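Local coordinates for DNA polymerase III subunit beta (Caulobacter crescentus, PDB 5WCE), which probably tethers DNA polymerases and other proteins to DNA and makes them processive, as a ring-shaped head-to-tail dimer encircling the duplex, at residues I344-E350 with V362-V366. Sequence-based numbering, arbitrary orientation.
Sequences IAGPQAE and VVDPV
Ile344 lays its CD1 against Asp364 CB at 3.9 Å, the two side chains running in opposite senses. The next amide, Ala345 N, gives a hydrogen bond of 2.8 Å to Asp364 OD2, met on its syn side but 32° out of the carboxylate plane. With CG anti to the backbone N (chi1 -176°), the Asp364 carboxylate is carried toward the 344-346 loop; its other oxygen, OD1, accepts from Val366 N, closing an Asx turn, and accepts a hydrogen bond from a water. Were Asp364 shortened to an alanine, the Ala345 amide would be likely to lose its acceptor, and the turn into Val366 and the water their partner. Ala345 CB meets Val366 CG2 at 3.7 Å. The loop joins helix 334-343 to the antiparallel hairpin of strands 348-353 and 360-364 in the C-terminal domain of the clamp. At the hairpin's open end, the same water donates to Gln348 O (2.8 Å), bridging it to Asp364 OD1, and Gln348 O lies 3.4 Å from Pro365 CD. Glu350 and Val363 form an antiparallel hydrogen-bonded pair, with Val363 N to Glu350 O the shorter bond (2.8 Å). Their side chains run alongside each other, the extended Glu350 chain passing Val363 CG2 and carrying its carboxylate to a salt bridge with Arg352.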
loop_
_atom_site.group_PDB
_atom_site.type_symbol
_atom_site.label_atom_id
_atom_site.label_comp_id
_atom_site.label_asym_id
_atom_site.label_seq_id
_atom_site.Cartn_x
_atom_site.Cartn_y
_atom_site.Cartn_z
ATOM N N ILE A 344 -14.860 12.269 16.147
ATOM C CA ILE A 344 -15.116 13.328 17.095
ATOM C C ILE A 344 -14.179 14.492 16.750
ATOM O O ILE A 344 -12.974 14.290 16.577
ATOM C CB ILE A 344 -14.869 12.798 18.530
ATOM C CG1 ILE A 344 -15.920 11.719 18.879
ATOM C CG2 ILE A 344 -14.832 13.904 19.550
ATOM C CD1 ILE A 344 -17.370 12.121 18.839
ATOM N N ALA A 345 -14.741 15.701 16.652
ATOM C CA ALA A 345 -14.027 16.853 16.058
ATOM C C ALA A 345 -13.246 17.686 17.079
ATOM O O ALA A 345 -12.463 18.541 16.682
ATOM C CB ALA A 345 -15.029 17.742 15.311
ATOM N N GLY A 346 -13.531 17.527 18.380
ATOM C CA GLY A 346 -12.873 18.320 19.414
ATOM C C GLY A 346 -12.250 17.465 20.492
ATOM O O GLY A 346 -12.200 16.267 20.353
ATOM N N PRO A 347 -11.891 18.075 21.626
ATOM C CA PRO A 347 -11.162 17.282 22.614
ATOM C C PRO A 347 -12.021 16.313 23.437
ATOM O O PRO A 347 -11.476 15.339 23.922
ATOM C CB PRO A 347 -10.504 18.333 23.510
ATOM C CG PRO A 347 -11.359 19.543 23.358
ATOM C CD PRO A 347 -11.822 19.513 21.918
ATOM N N GLN A 348 -13.303 16.592 23.631
ATOM C CA GLN A 348 -14.153 15.681 24.397
ATOM C C GLN A 348 -15.102 14.831 23.574
ATOM O O GLN A 348 -15.534 15.206 22.498
ATOM C CB GLN A 348 -14.990 16.423 25.428
ATOM C CG GLN A 348 -14.215 17.425 26.247
ATOM C CD GLN A 348 -14.690 17.501 27.678
ATOM O OE1 GLN A 348 -15.685 18.207 28.000
ATOM N NE2 GLN A 348 -13.962 16.791 28.569
ATOM N N ALA A 349 -15.444 13.671 24.124
ATOM C CA ALA A 349 -16.534 12.891 23.608
ATOM C C ALA A 349 -17.464 12.644 24.786
ATOM O O ALA A 349 -17.024 12.519 25.927
ATOM C CB ALA A 349 -16.066 11.591 22.996
ATOM N N GLU A 350 -18.739 12.613 24.486
ATOM C CA GLU A 350 -19.782 12.313 25.465
ATOM C C GLU A 350 -20.456 11.022 25.096
ATOM O O GLU A 350 -20.987 10.862 23.950
ATOM C CB GLU A 350 -20.821 13.443 25.554
ATOM C CG GLU A 350 -21.965 13.193 26.517
ATOM C CD GLU A 350 -22.979 14.342 26.535
ATOM O OE1 GLU A 350 -22.569 15.481 26.464
ATOM O OE2 GLU A 350 -24.210 14.105 26.556
ATOM N N VAL A 362 -23.132 8.092 21.322
ATOM C CA VAL A 362 -21.962 8.945 21.462
ATOM C C VAL A 362 -22.265 10.244 20.741
ATOM O O VAL A 362 -22.714 10.228 19.552
ATOM C CB VAL A 362 -20.709 8.297 20.860
ATOM C CG1 VAL A 362 -19.478 9.122 21.187
ATOM C CG2 VAL A 362 -20.559 6.869 21.385
ATOM N N VAL A 363 -22.082 11.348 21.439
ATOM C CA VAL A 363 -22.324 12.662 20.867
ATOM C C VAL A 363 -21.050 13.487 20.911
ATOM O O VAL A 363 -20.162 13.249 21.731
ATOM C CB VAL A 363 -23.508 13.424 21.472
ATOM C CG1 VAL A 363 -24.849 12.700 21.242
ATOM C CG2 VAL A 363 -23.330 13.723 22.893
ATOM N N ASP A 364 -20.973 14.444 19.996
ATOM C CA ASP A 364 -19.805 15.268 19.807
ATOM C C ASP A 364 -20.173 16.670 20.300
ATOM O O ASP A 364 -20.971 17.371 19.639
ATOM C CB ASP A 364 -19.410 15.353 18.337
ATOM C CG ASP A 364 -18.132 16.124 18.131
ATOM O OD1 ASP A 364 -17.767 16.956 19.025
ATOM O OD2 ASP A 364 -17.489 15.941 17.066
ATOM N N PRO A 365 -19.576 17.118 21.428
ATOM C CA PRO A 365 -19.954 18.459 21.941
ATOM C C PRO A 365 -19.687 19.649 20.996
ATOM O O PRO A 365 -20.289 20.705 21.204
ATOM C CB PRO A 365 -19.141 18.594 23.247
ATOM C CG PRO A 365 -18.833 17.173 23.655
ATOM C CD PRO A 365 -18.664 16.421 22.356
ATOM N N VAL A 366 -18.832 19.513 20.006
ATOM C CA VAL A 366 -18.608 20.602 19.079
ATOM C C VAL A 366 -19.338 20.418 17.741
ATOM O O VAL A 366 -19.164 21.235 16.867
ATOM C CB VAL A 366 -17.105 20.870 18.824
ATOM C CG1 VAL A 366 -16.375 21.117 20.146
ATOM C CG2 VAL A 366 -16.443 19.788 18.025
HETATM O O HOH W 1 -15.582 17.239 20.534
#